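Local coordinates for adenosine deaminase (Burkholderia ambifaria, PDB 4GXW), which binds zinc and probably works as an adenine deaminase, a hydrolase of the adenosine and AMP deaminase family with a TIM-barrel fold, at residues V182-I187 / F211-A215; E191-E197 / N226-A230; R238-Y243 / I260-V265; V265-Y271 / R283-R287; I296-T300 / A313-M317. All blocks are in the same frame, centred on the assembly; numbering follows the deposited sequence.

How the interactions relate
From the N terminus, interaction 1 comes first, pairing 182-187 with 211-215 across one beta-alpha-beta unit. Interaction 2 crosses it, because 191-197 lies inside that loop whereas 226-230 follows strand 212-217; Ala215 CB and Ala230 CB meet between the two. The rest follow in series. Interaction 3 carries the sheet on from strand 238-239 to 261-264, and Thr214 and Ala215 join it to interaction 1 through Asp240. Interaction 4 starts at Val265, the residue it shares with interaction 3, and closes a short helical excursion at 283-287. Interaction 5 sets helix 310-319 against strand 295-298. That strand also pairs with 261-264; Pro266 of interaction 4 touches Asn299 and Ala313 of interaction 5.

Interaction 1 of 5, residues V182-I187 / F211-A215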
# COMPACT_ATOMS: atom_id res chain seq x y z
N VAL A 182 -0.09 -9.38 13.86
CA VAL A 182 -0.56 -8.01 13.96
C VAL A 182 0.56 -7.14 14.53
O VAL A 182 0.89 -7.25 15.71
CB VAL A 182 -1.84 -7.93 14.82
CG1 VAL A 182 -2.36 -6.51 14.89
CG2 VAL A 182 -2.90 -8.86 14.24
N ALA A 183 1.14 -6.30 13.68
CA ALA A 183 2.46 -5.73 13.93
C ALA A 183 2.48 -4.26 14.34
O ALA A 183 3.45 -3.81 14.94
CB ALA A 183 3.34 -5.93 12.71
N GLY A 184 1.44 -3.51 14.00
CA GLY A 184 1.46 -2.09 14.29
C GLY A 184 0.25 -1.39 13.75
O GLY A 184 -0.67 -2.06 13.26
N ILE A 185 0.25 -0.06 13.84
CA ILE A 185 -0.87 0.75 13.38
C ILE A 185 -0.48 1.71 12.27
O ILE A 185 0.68 2.07 12.11
CB ILE A 185 -1.56 1.56 14.52
CG1 ILE A 185 -0.59 2.59 15.10
CG2 ILE A 185 -2.12 0.64 15.58
CD1 ILE A 185 -1.29 3.69 15.88
N GLY A 186 -1.50 2.13 11.53
CA GLY A 186 -1.38 3.18 10.54
C GLY A 186 -2.51 4.19 10.70
O GLY A 186 -3.30 4.10 11.65
N ILE A 187 -2.57 5.18 9.80
CA ILE A 187 -3.68 6.14 9.78
C ILE A 187 -3.96 6.51 8.33
O ILE A 187 -3.04 6.77 7.56
CB ILE A 187 -3.40 7.40 10.65
CG1 ILE A 187 -4.63 8.29 10.71
CG2 ILE A 187 -2.20 8.20 10.13
CD1 ILE A 187 -4.55 9.35 11.80
N PHE A 211 4.07 -1.73 19.72
CA PHE A 211 3.74 -1.80 18.30
C PHE A 211 4.56 -0.82 17.47
O PHE A 211 4.94 0.25 17.95
CB PHE A 211 2.24 -1.53 18.09
CG PHE A 211 1.36 -2.61 18.63
CD1 PHE A 211 1.36 -3.88 18.06
CD2 PHE A 211 0.54 -2.39 19.73
CE1 PHE A 211 0.56 -4.89 18.57
CE2 PHE A 211 -0.27 -3.39 20.24
CZ PHE A 211 -0.26 -4.65 19.67
N ARG A 212 4.83 -1.20 16.23
CA ARG A 212 5.37 -0.26 15.26
C ARG A 212 4.26 0.64 14.75
O ARG A 212 3.07 0.34 14.94
CB ARG A 212 6.04 -0.99 14.10
CG ARG A 212 7.35 -1.67 14.48
CD ARG A 212 7.83 -2.45 13.30
NE ARG A 212 9.21 -2.90 13.32
CZ ARG A 212 9.57 -4.17 13.41
NH1 ARG A 212 8.65 -5.11 13.54
NH2 ARG A 212 10.85 -4.50 13.39
N THR A 213 4.62 1.76 14.14
CA THR A 213 3.63 2.67 13.61
C THR A 213 4.05 3.24 12.26
O THR A 213 5.23 3.41 11.96
CB THR A 213 3.29 3.85 14.58
OG1 THR A 213 4.35 4.80 14.60
CG2 THR A 213 2.99 3.38 16.01
N THR A 214 3.04 3.55 11.46
CA THR A 214 3.22 4.22 10.18
C THR A 214 2.09 5.24 10.04
O THR A 214 1.16 5.25 10.86
CB THR A 214 3.26 3.23 8.99
OG1 THR A 214 3.59 3.94 7.79
CG2 THR A 214 1.94 2.50 8.83
N ALA A 215 2.15 6.10 9.04
CA ALA A 215 1.11 7.11 8.84
C ALA A 215 1.06 7.62 7.42
O ALA A 215 2.11 7.92 6.84
CB ALA A 215 1.32 8.30 9.80
O HOH W 1 5.95 -4.92 15.18
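Ile185 puts CG1 between its backbone N and carbonyl carbon (chi1 64°), while Thr213 gives that position to OG1 (chi1 74°), leaving CG2 anti to the carbonyl carbon, 3.8 Å from Ile185 CG1. The parallel pairing of the two residues sets them side by side. Phe211, with CG anti to its own carbonyl carbon (chi1 -68°), turns its ring so that the edge receives Ala183 O, in plane, and Val182 O. Three backbone hydrogen bonds join the parallel strands and the residue before the first: Arg212 N to Ala183 O, Ile185 N to Arg212 O (3.1 Å), and Thr214 N to Ile185 O (2.9 Å). Gly186 CA adds a CA-H...O contact of 3.3 Å to Thr214 O. Ala183 O also accepts from a water that accepts from Arg212 NH1, so the extended arginine is tied back to the strand start. Ile187 CG2 packs on Ala215 CB at 3.5 Å. Strands 184-188 and 212-217 are neighbours in the parallel barrel sheet, joined by helix 200-208. Tyr203 and Ala206 of that helix cover the Ile185-Thr213 face, Met174 of helix 164-176 reaches Ile185 and Phe211, and Thr214 OG1 bonds to Asp240 beyond the next strand.

Interaction 2 of 5, residues E191-E197 / N226-A230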
# COMPACT_ATOMS: atom_id res chain seq x y z
N GLU A 191 -7.12 13.09 4.47
CA GLU A 191 -6.16 13.80 5.31
C GLU A 191 -6.56 15.25 5.59
O GLU A 191 -6.26 15.80 6.66
CB GLU A 191 -4.75 13.72 4.68
CG GLU A 191 -3.61 14.16 5.57
CD GLU A 191 -2.24 13.97 4.94
OE1 GLU A 191 -2.15 13.32 3.87
OE2 GLU A 191 -1.26 14.49 5.51
N ASN A 192 -7.27 15.86 4.64
CA ASN A 192 -7.64 17.27 4.75
C ASN A 192 -8.35 17.58 6.06
O ASN A 192 -9.32 16.91 6.42
CB ASN A 192 -8.57 17.67 3.60
CG ASN A 192 -8.03 17.28 2.24
OD1 ASN A 192 -7.84 16.10 1.96
ND2 ASN A 192 -7.83 18.27 1.37
N ASP A 193 -7.85 18.58 6.78
CA ASP A 193 -8.46 19.04 8.03
C ASP A 193 -8.46 18.03 9.18
O ASP A 193 -9.10 18.26 10.21
CB ASP A 193 -9.89 19.53 7.78
CG ASP A 193 -9.96 20.60 6.72
OD1 ASP A 193 -9.19 21.58 6.82
OD2 ASP A 193 -10.75 20.45 5.76
N ARG A 194 -7.74 16.92 9.02
CA ARG A 194 -7.62 15.90 10.06
C ARG A 194 -6.15 15.60 10.28
O ARG A 194 -5.65 14.52 9.94
CB ARG A 194 -8.39 14.63 9.68
CG ARG A 194 -9.86 14.86 9.32
CD ARG A 194 -10.65 15.41 10.49
NE ARG A 194 -10.84 14.39 11.52
CZ ARG A 194 -11.43 14.62 12.69
NH1 ARG A 194 -11.86 15.83 13.00
NH2 ARG A 194 -11.56 13.62 13.56
N PRO A 195 -5.42 16.56 10.85
CA PRO A 195 -3.96 16.46 10.88
C PRO A 195 -3.46 15.39 11.85
O PRO A 195 -4.16 15.01 12.80
CB PRO A 195 -3.53 17.86 11.33
CG PRO A 195 -4.66 18.32 12.17
CD PRO A 195 -5.89 17.81 11.48
N PRO A 196 -2.24 14.89 11.62
CA PRO A 196 -1.76 13.73 12.39
C PRO A 196 -1.65 13.97 13.90
O PRO A 196 -1.88 13.02 14.65
CB PRO A 196 -0.39 13.44 11.75
CG PRO A 196 0.02 14.74 11.10
CD PRO A 196 -1.27 15.32 10.59
N GLU A 197 -1.32 15.18 14.32
CA GLU A 197 -1.20 15.46 15.75
C GLU A 197 -2.51 15.29 16.52
O GLU A 197 -2.50 15.12 17.74
CB GLU A 197 -0.57 16.84 16.00
CG GLU A 197 -1.41 18.03 15.55
CD GLU A 197 -1.13 18.49 14.12
OE1 GLU A 197 -0.68 17.67 13.28
OE2 GLU A 197 -1.40 19.69 13.84
N ASN A 226 2.80 18.00 7.92
CA ASN A 226 2.20 16.73 8.36
C ASN A 226 3.20 15.59 8.36
O ASN A 226 3.14 14.69 9.20
CB ASN A 226 0.98 16.35 7.52
CG ASN A 226 -0.25 17.18 7.84
OD1 ASN A 226 -0.21 18.07 8.70
ND2 ASN A 226 -1.36 16.88 7.16
N VAL A 227 4.11 15.60 7.38
CA VAL A 227 5.18 14.60 7.36
C VAL A 227 6.10 14.78 8.56
O VAL A 227 6.46 13.81 9.24
CB VAL A 227 5.97 14.67 6.03
CG1 VAL A 227 7.03 13.57 5.98
CG2 VAL A 227 5.02 14.54 4.85
N GLU A 228 6.50 16.02 8.80
CA GLU A 228 7.32 16.34 9.96
C GLU A 228 6.66 15.89 11.27
O GLU A 228 7.31 15.30 12.14
CB GLU A 228 7.64 17.84 10.02
CG GLU A 228 8.54 18.22 11.17
CD GLU A 228 8.72 19.72 11.31
OE1 GLU A 228 7.78 20.48 10.94
OE2 GLU A 228 9.79 20.14 11.79
N THR A 229 5.37 16.17 11.42
CA THR A 229 4.64 15.77 12.61
C THR A 229 4.60 14.24 12.76
O THR A 229 4.84 13.71 13.85
CB THR A 229 3.21 16.34 12.59
OG1 THR A 229 3.30 17.77 12.62
CG2 THR A 229 2.43 15.88 13.81
N ALA A 230 4.34 13.52 11.67
CA ALA A 230 4.34 12.06 11.74
C ALA A 230 5.68 11.51 12.21
O ALA A 230 5.74 10.64 13.10
CB ALA A 230 3.96 11.46 10.40
O HOH W 2 -4.14 17.46 7.60
O HOH W 3 0.98 18.49 11.27
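Glu191 and Asn226 approach from opposite directions and join through one nearly straight hydrogen bond, Asn226 ND2 to Glu191 OE2 at 2.9 Å, with an N-H...O angle of 167°. The carboxylate and amide are nearly coplanar, their planes 27° apart. The oxygen is met on its anti side, the donor somewhat out of the carboxylate plane, while the acceptor lies close to the plane of the amide. Pro196 crosses the asparagine at about a right angle and places CD 3.5 Å from Asn226 CG; its CG also packs against Thr229 CG2 at 3.8 Å. Glu197 brings OE1 to 3.6 Å from the same methyl.

Two waters form the next layer. One accepts from Asn226 ND2 and donates to Glu191 O, so both the side chain and the backbone of Glu191 are linked to the same amide nitrogen. The other donates to Asn226 OD1 and to Glu197 OE1 (2.7 Å) and accepts from Thr229 OG1, whose own strongest partner is Arg225 O. Glu191 reaches the amide with an extended chain, CG anti to the backbone N (chi1 -168°), and heads a type II turn closed by Arg194 N to Glu191 O. Its OE1 and OE2 also accept from the backbone N of Glu219 and Gly218, just beyond the zinc ligand His216.

With both ends of the Asn226 amide engaged, its flip is settled. Three N-H groups converge on the Glu191 carboxylate, which would probably stabilise its ionised form in the loop that leaves strand 184-188, packed on helix 224-232, which follows strand 212-217.

Interaction 3 of 5, residues R238-Y243 / I260-V265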
# COMPACT_ATOMS: atom_id res chain seq x y z
N ARG A 238 7.90 4.32 9.60
CA ARG A 238 7.99 4.65 8.18
C ARG A 238 6.83 5.57 7.83
O ARG A 238 5.95 5.80 8.66
CB ARG A 238 8.03 3.39 7.29
CG ARG A 238 6.82 2.49 7.42
CD ARG A 238 6.92 1.25 6.51
NE ARG A 238 5.65 0.52 6.53
CZ ARG A 238 5.49 -0.77 6.86
NH1 ARG A 238 6.52 -1.54 7.16
NH2 ARG A 238 4.28 -1.29 6.86
N VAL A 239 6.85 6.10 6.61
CA VAL A 239 5.86 7.06 6.16
C VAL A 239 5.14 6.55 4.92
O VAL A 239 5.77 6.00 4.02
CB VAL A 239 6.53 8.43 5.83
CG1 VAL A 239 5.53 9.40 5.24
CG2 VAL A 239 7.17 9.02 7.06
N ASP A 240 3.83 6.73 4.88
CA ASP A 240 3.03 6.43 3.69
C ASP A 240 2.76 7.69 2.87
O ASP A 240 2.22 8.68 3.37
CB ASP A 240 1.75 5.69 4.06
CG ASP A 240 2.03 4.42 4.82
OD1 ASP A 240 2.77 3.55 4.28
OD2 ASP A 240 1.56 4.30 5.98
N HIS A 241 3.18 7.63 1.60
CA HIS A 241 3.15 8.72 0.62
C HIS A 241 4.28 9.72 0.89
O HIS A 241 5.40 9.54 0.41
CB HIS A 241 1.78 9.41 0.54
CG HIS A 241 0.65 8.51 0.11
ND1 HIS A 241 0.66 7.80 -1.08
CD2 HIS A 241 -0.53 8.23 0.70
CE1 HIS A 241 -0.47 7.13 -1.19
NE2 HIS A 241 -1.21 7.38 -0.13
N GLY A 242 4.00 10.76 1.66
CA GLY A 242 5.01 11.74 2.02
C GLY A 242 5.38 12.74 0.94
O GLY A 242 6.34 13.47 1.12
N TYR A 243 4.59 12.82 -0.13
CA TYR A 243 5.01 13.50 -1.36
C TYR A 243 5.43 14.95 -1.18
O TYR A 243 6.41 15.40 -1.77
CB TYR A 243 3.93 13.42 -2.46
CG TYR A 243 3.49 12.00 -2.70
CD1 TYR A 243 4.41 11.02 -3.04
CD2 TYR A 243 2.16 11.63 -2.56
CE1 TYR A 243 4.02 9.71 -3.23
CE2 TYR A 243 1.75 10.32 -2.75
CZ TYR A 243 2.69 9.36 -3.08
OH TYR A 243 2.33 8.04 -3.25
N ILE A 260 14.65 6.98 6.73
CA ILE A 260 13.21 6.76 6.81
C ILE A 260 12.68 6.27 5.46
O ILE A 260 12.93 6.90 4.43
CB ILE A 260 12.46 8.07 7.17
CG1 ILE A 260 12.99 8.68 8.47
CG2 ILE A 260 10.94 7.85 7.22
CD1 ILE A 260 13.00 7.72 9.63
N VAL A 261 11.95 5.16 5.46
CA VAL A 261 11.38 4.64 4.22
C VAL A 261 9.99 5.24 3.94
O VAL A 261 9.15 5.34 4.85
CB VAL A 261 11.29 3.08 4.21
CG1 VAL A 261 10.60 2.58 2.95
CG2 VAL A 261 12.69 2.47 4.33
N PHE A 262 9.78 5.66 2.70
CA PHE A 262 8.51 6.23 2.25
C PHE A 262 7.85 5.25 1.29
O PHE A 262 8.43 4.89 0.26
CB PHE A 262 8.76 7.55 1.50
CG PHE A 262 9.27 8.66 2.38
CD1 PHE A 262 10.60 8.67 2.80
CD2 PHE A 262 8.43 9.67 2.79
CE1 PHE A 262 11.07 9.69 3.62
CE2 PHE A 262 8.90 10.70 3.62
CZ PHE A 262 10.22 10.70 4.03
N THR A 263 6.63 4.81 1.60
CA THR A 263 5.90 3.97 0.67
C THR A 263 5.25 4.90 -0.34
O THR A 263 4.67 5.92 0.03
CB THR A 263 4.88 3.05 1.37
OG1 THR A 263 3.79 3.83 1.88
CG2 THR A 263 5.54 2.27 2.50
N VAL A 264 5.38 4.58 -1.62
CA VAL A 264 4.85 5.46 -2.67
C VAL A 264 3.95 4.67 -3.61
O VAL A 264 4.07 3.44 -3.73
CB VAL A 264 5.98 6.19 -3.45
CG1 VAL A 264 6.83 7.06 -2.50
CG2 VAL A 264 6.84 5.19 -4.22
N VAL A 265 3.05 5.38 -4.27
CA VAL A 265 2.00 4.76 -5.06
C VAL A 265 1.93 5.49 -6.40
O VAL A 265 1.40 6.60 -6.49
CB VAL A 265 0.64 4.85 -4.33
CG1 VAL A 265 -0.47 4.23 -5.16
CG2 VAL A 265 0.73 4.21 -2.94
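In the parallel beta-barrel of the deaminase fold, strand 261-264 follows 238-239 and the two pair in register, Val239 beside Phe262 and Asp240 beside Thr263, close to the zinc site. Val239 N donates to Val261 O (3.0 Å), Thr263 N to Val239 O and His241 N to Thr263 O (2.8 Å), each running nearly along the C=O axis. On one face, Val239 and Phe262 lie side by side, Val239 CB 3.8 Å from Phe262 CD2. On the other, Thr263 OG1 donates to Asp240 OD1 at 2.6 Å, using the anti lone pair of that oxygen. Thr263 OG1 is also bonded to ND1 of the zinc ligand His35, so it links Asp240 to a first-shell histidine. The chain turns a corner at Asp240, and the His241 side chain lies about 4 Å from the zinc ion at nearest atoms, its ring meeting those of His35 and His216. Val265 CG2 touches His241 CE1 at 3.6 Å. Tyr243 folds back with CG anti to its carbonyl carbon (chi1 -52°), which lays one ring face over His241 CA. Its hydroxyl is hydrogen-bonded to His241 ND1 (2.7 Å) in the plane of the imidazole and accepts from Val265 N at 2.9 Å.

Interaction 4 of 5, residues V265-Y271 / R283-R287; sequences VPTNSYY and RHPMR
The backbones of 265-271 and 283-287 stay well apart, with Tyr271 and His284 the nearest pair of CA atoms at 6.8 Å, and side chains and one water fill the interval. Residues 265-268 make a type I turn, after which Asn268 is the N-cap of helix 269-274, its OD1 accepting from Tyr271 N. His284 is the first residue to leave helical geometry after helix 280-283, and its ND1 accepts from Met286 N, which fixes the ring against the backbone of Met286.

Tyr271 and His284 share the largest part of the contact. Pro285 CD lies over one face of the Tyr271 ring, 3.8 Å from the centroid and 18° off the normal, a CH-pi contact, while Tyr270 covers the opposite face. Pro285 CG reaches Tyr271 OH at 3.5 Å. The His284 ring is set obliquely to the tyrosine, planes 49° apart, and Tyr271 CD2 rests over its rim, 3.6 Å from His284 CE1. CG of His284 stands anti to the backbone N (chi1 -158°), sending NE2 toward the turn, where a water in the ring plane accepts a weak bond from it. That water donates to Pro266 O and Asn268 O, both at 2.8 Å, bridging histidine and turn.

The turn 265-268 follows barrel strand 261-264, putting the Val265 side chain about 4 Å from those of the zinc ligands His35 and Asp301 at nearest atoms, and 283-287 leads on toward strand 295-298. Tyr243 meets His284 edge-to-face, the ring of Phe321 also meets His284, and Leu316 and Met317 of helix 310-319 press against Pro266.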
# COMPACT_ATOMS: atom_id res chain seq x y z
N VAL A 265 3.05 5.38 -4.27
CA VAL A 265 2.00 4.76 -5.06
C VAL A 265 1.93 5.49 -6.40
O VAL A 265 1.40 6.60 -6.49
CB VAL A 265 0.64 4.85 -4.33
CG1 VAL A 265 -0.47 4.23 -5.16
CG2 VAL A 265 0.73 4.21 -2.94
N PRO A 266 2.50 4.88 -7.46
CA PRO A 266 2.48 5.56 -8.76
C PRO A 266 1.07 5.90 -9.23
O PRO A 266 0.86 6.94 -9.86
CB PRO A 266 3.21 4.59 -9.70
CG PRO A 266 3.43 3.32 -8.91
CD PRO A 266 3.35 3.68 -7.46
N THR A 267 0.09 5.05 -8.90
CA THR A 267 -1.29 5.30 -9.29
C THR A 267 -2.07 6.20 -8.33
O THR A 267 -3.30 6.20 -8.37
CB THR A 267 -2.06 3.98 -9.46
OG1 THR A 267 -1.96 3.21 -8.26
CG2 THR A 267 -1.46 3.18 -10.62
N ASN A 268 -1.38 6.96 -7.47
CA ASN A 268 -2.06 7.86 -6.54
C ASN A 268 -3.14 8.69 -7.24
O ASN A 268 -2.87 9.38 -8.22
CB ASN A 268 -1.05 8.79 -5.88
CG ASN A 268 -1.69 9.77 -4.92
OD1 ASN A 268 -1.81 10.96 -5.22
ND2 ASN A 268 -2.11 9.28 -3.75
N SER A 269 -4.38 8.59 -6.76
CA SER A 269 -5.51 9.20 -7.46
C SER A 269 -5.42 10.72 -7.49
O SER A 269 -5.78 11.35 -8.49
CB SER A 269 -6.84 8.78 -6.84
OG SER A 269 -7.02 7.38 -6.89
N TYR A 270 -4.99 11.31 -6.37
CA TYR A 270 -4.93 12.77 -6.28
C TYR A 270 -4.08 13.36 -7.40
O TYR A 270 -4.52 14.30 -8.08
CB TYR A 270 -4.42 13.21 -4.90
CG TYR A 270 -4.21 14.72 -4.79
CD1 TYR A 270 -5.28 15.58 -4.55
CD2 TYR A 270 -2.95 15.27 -4.95
CE1 TYR A 270 -5.07 16.96 -4.46
CE2 TYR A 270 -2.74 16.63 -4.87
CZ TYR A 270 -3.80 17.47 -4.62
OH TYR A 270 -3.58 18.82 -4.53
N TYR A 271 -2.88 12.84 -7.61
CA TYR A 271 -2.03 13.40 -8.65
C TYR A 271 -2.53 13.11 -10.06
O TYR A 271 -2.39 13.95 -10.94
CB TYR A 271 -0.54 13.05 -8.47
CG TYR A 271 0.09 13.84 -7.33
CD1 TYR A 271 0.16 15.23 -7.39
CD2 TYR A 271 0.59 13.21 -6.20
CE1 TYR A 271 0.70 15.97 -6.35
CE2 TYR A 271 1.14 13.94 -5.15
CZ TYR A 271 1.19 15.32 -5.23
OH TYR A 271 1.73 16.05 -4.20
N ARG A 283 5.68 15.81 -13.33
CA ARG A 283 5.54 16.69 -12.17
C ARG A 283 5.14 15.99 -10.88
O ARG A 283 5.04 16.63 -9.83
CB ARG A 283 4.55 17.81 -12.47
CG ARG A 283 5.07 18.82 -13.47
CD ARG A 283 6.44 19.36 -13.07
NE ARG A 283 6.43 19.93 -11.73
CZ ARG A 283 6.13 21.19 -11.45
NH1 ARG A 283 5.81 22.03 -12.43
NH2 ARG A 283 6.15 21.63 -10.19
N HIS A 284 4.93 14.68 -10.94
CA HIS A 284 4.66 13.91 -9.74
C HIS A 284 5.84 14.02 -8.78
O HIS A 284 6.97 13.70 -9.14
CB HIS A 284 4.45 12.45 -10.12
CG HIS A 284 3.69 11.67 -9.11
ND1 HIS A 284 4.03 11.61 -7.77
CD2 HIS A 284 2.59 10.88 -9.24
CE1 HIS A 284 3.18 10.83 -7.13
NE2 HIS A 284 2.30 10.38 -8.00
N PRO A 285 5.59 14.47 -7.54
CA PRO A 285 6.71 14.63 -6.59
C PRO A 285 7.49 13.35 -6.33
O PRO A 285 8.68 13.41 -6.01
CB PRO A 285 6.03 15.10 -5.31
CG PRO A 285 4.79 15.77 -5.77
CD PRO A 285 4.33 15.02 -7.00
N MET A 286 6.84 12.19 -6.46
CA MET A 286 7.51 10.91 -6.29
C MET A 286 8.77 10.82 -7.16
O MET A 286 9.79 10.26 -6.75
CB MET A 286 6.56 9.75 -6.62
CG MET A 286 7.17 8.35 -6.54
SD MET A 286 6.05 7.06 -7.15
CE MET A 286 5.99 7.46 -8.89
N ARG A 287 8.70 11.39 -8.36
CA ARG A 287 9.81 11.32 -9.31
C ARG A 287 11.09 11.93 -8.74
O ARG A 287 12.20 11.49 -9.08
CB ARG A 287 9.41 12.01 -10.62
CG ARG A 287 10.37 11.82 -11.78
CD ARG A 287 10.02 12.75 -12.94
NE ARG A 287 10.80 12.42 -14.13
CZ ARG A 287 10.36 11.64 -15.11
NH1 ARG A 287 11.12 11.38 -16.16
NH2 ARG A 287 9.13 11.13 -15.03
O HOH W 4 -0.32 9.44 -9.33

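Interaction 5 of 5, residues I296-T300 / A313-M317; sequences IHPNT and AWELM
Pro298 and Trp314 cross at about a right angle, the pyrrolidine standing over the indole. Pro298 CG is centred above the six-membered ring, 3.6 Å from its centroid and 15° off the normal, a CH-pi contact, and its closest indole atom is Trp314 CE2. His297, on the same strand, approaches the indole from its edge instead: NE2 lies 3.9 Å from Trp314 CZ2, with the two ring planes at 73°. In the plane of the indole, a water accepts from Trp314 NE1 (2.9 Å) and donates to Pro298 O, so the indole meets the proline ring directly and its carbonyl through the water. The contact belongs to the beta-alpha packing of the barrel, where helix 310-319 covers strand 295-298 at an axis angle of 126°, and Phe331 of helix 325-338 fills in beside Pro298, Trp314 and Met317. Met317, bent at chi2 and chi3, curls toward the strand, putting CG 3.8 Å from Pro298 CB and CE 3.8 Å from Ile296 CD1. Beyond the strand end, Ala313 CB lies 4.1 Å from Thr300 CG2. Asn299 turns the other way; its ND2 donates to His297 ND1, tilted from the imidazole plane, and OD1 accepts from Leu34 N beside the zinc ligand His35.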
# COMPACT_ATOMS: atom_id res chain seq x y z
N ILE A 296 12.52 5.37 -1.21
CA ILE A 296 11.13 5.09 -1.56
C ILE A 296 10.94 3.63 -1.93
O ILE A 296 11.90 2.92 -2.25
CB ILE A 296 10.59 6.02 -2.68
CG1 ILE A 296 11.19 5.66 -4.04
CG2 ILE A 296 10.82 7.49 -2.32
CD1 ILE A 296 10.63 6.49 -5.20
N HIS A 297 9.68 3.20 -1.92
CA HIS A 297 9.32 1.83 -2.23
C HIS A 297 7.93 1.85 -2.85
O HIS A 297 7.00 2.33 -2.22
CB HIS A 297 9.33 0.98 -0.96
CG HIS A 297 8.87 -0.42 -1.18
ND1 HIS A 297 7.60 -0.85 -0.84
CD2 HIS A 297 9.49 -1.49 -1.74
CE1 HIS A 297 7.47 -2.12 -1.17
NE2 HIS A 297 8.60 -2.53 -1.72
N PRO A 298 7.79 1.33 -4.08
CA PRO A 298 6.51 1.43 -4.79
C PRO A 298 5.52 0.33 -4.40
O PRO A 298 5.93 -0.80 -4.09
CB PRO A 298 6.92 1.27 -6.25
CG PRO A 298 8.10 0.34 -6.17
CD PRO A 298 8.84 0.74 -4.92
N ASN A 299 4.23 0.66 -4.43
CA ASN A 299 3.17 -0.21 -3.96
C ASN A 299 1.89 0.04 -4.75
O ASN A 299 1.80 1.05 -5.46
CB ASN A 299 2.90 0.07 -2.48
CG ASN A 299 4.03 -0.39 -1.59
OD1 ASN A 299 4.06 -1.53 -1.18
ND2 ASN A 299 4.97 0.51 -1.29
N THR A 300 0.90 -0.83 -4.58
CA THR A 300 -0.37 -0.75 -5.32
C THR A 300 -1.46 0.08 -4.65
O THR A 300 -2.32 0.64 -5.35
CB THR A 300 -0.95 -2.15 -5.69
OG1 THR A 300 -1.23 -2.88 -4.49
CG2 THR A 300 0.02 -2.95 -6.57
N ALA A 313 2.92 -1.99 -10.84
CA ALA A 313 3.39 -0.86 -10.06
C ALA A 313 4.89 -0.66 -10.23
O ALA A 313 5.35 0.47 -10.43
CB ALA A 313 3.02 -1.03 -8.58
N TRP A 314 5.64 -1.76 -10.21
CA TRP A 314 7.07 -1.72 -10.48
C TRP A 314 7.37 -1.26 -11.92
O TRP A 314 8.24 -0.43 -12.15
CB TRP A 314 7.70 -3.09 -10.14
CG TRP A 314 7.84 -3.22 -8.66
CD1 TRP A 314 6.86 -3.59 -7.78
CD2 TRP A 314 9.00 -2.91 -7.88
NE1 TRP A 314 7.35 -3.54 -6.49
CE2 TRP A 314 8.66 -3.12 -6.53
CE3 TRP A 314 10.29 -2.48 -8.19
CZ2 TRP A 314 9.57 -2.92 -5.49
CZ3 TRP A 314 11.19 -2.28 -7.16
CH2 TRP A 314 10.82 -2.50 -5.82
N GLU A 315 6.61 -1.79 -12.88
CA GLU A 315 6.75 -1.38 -14.28
C GLU A 315 6.63 0.14 -14.45
O GLU A 315 7.45 0.75 -15.13
CB GLU A 315 5.70 -2.09 -15.14
CG GLU A 315 5.66 -1.58 -16.57
CD GLU A 315 4.60 -2.27 -17.41
OE1 GLU A 315 4.27 -3.44 -17.11
OE2 GLU A 315 4.09 -1.64 -18.37
N LEU A 316 5.62 0.74 -13.82
CA LEU A 316 5.40 2.18 -13.95
C LEU A 316 6.60 3.02 -13.52
O LEU A 316 6.88 4.06 -14.11
CB LEU A 316 4.15 2.61 -13.18
CG LEU A 316 2.81 2.18 -13.76
CD1 LEU A 316 1.67 2.58 -12.84
CD2 LEU A 316 2.60 2.76 -15.16
N MET A 317 7.29 2.58 -12.48
CA MET A 317 8.48 3.31 -12.02
C MET A 317 9.52 3.42 -13.14
O MET A 317 10.17 4.46 -13.30
CB MET A 317 9.09 2.62 -10.80
CG MET A 317 8.13 2.44 -9.65
SD MET A 317 7.51 3.99 -8.95
CE MET A 317 8.89 4.48 -7.94
O HOH W 5 5.82 -3.58 -3.99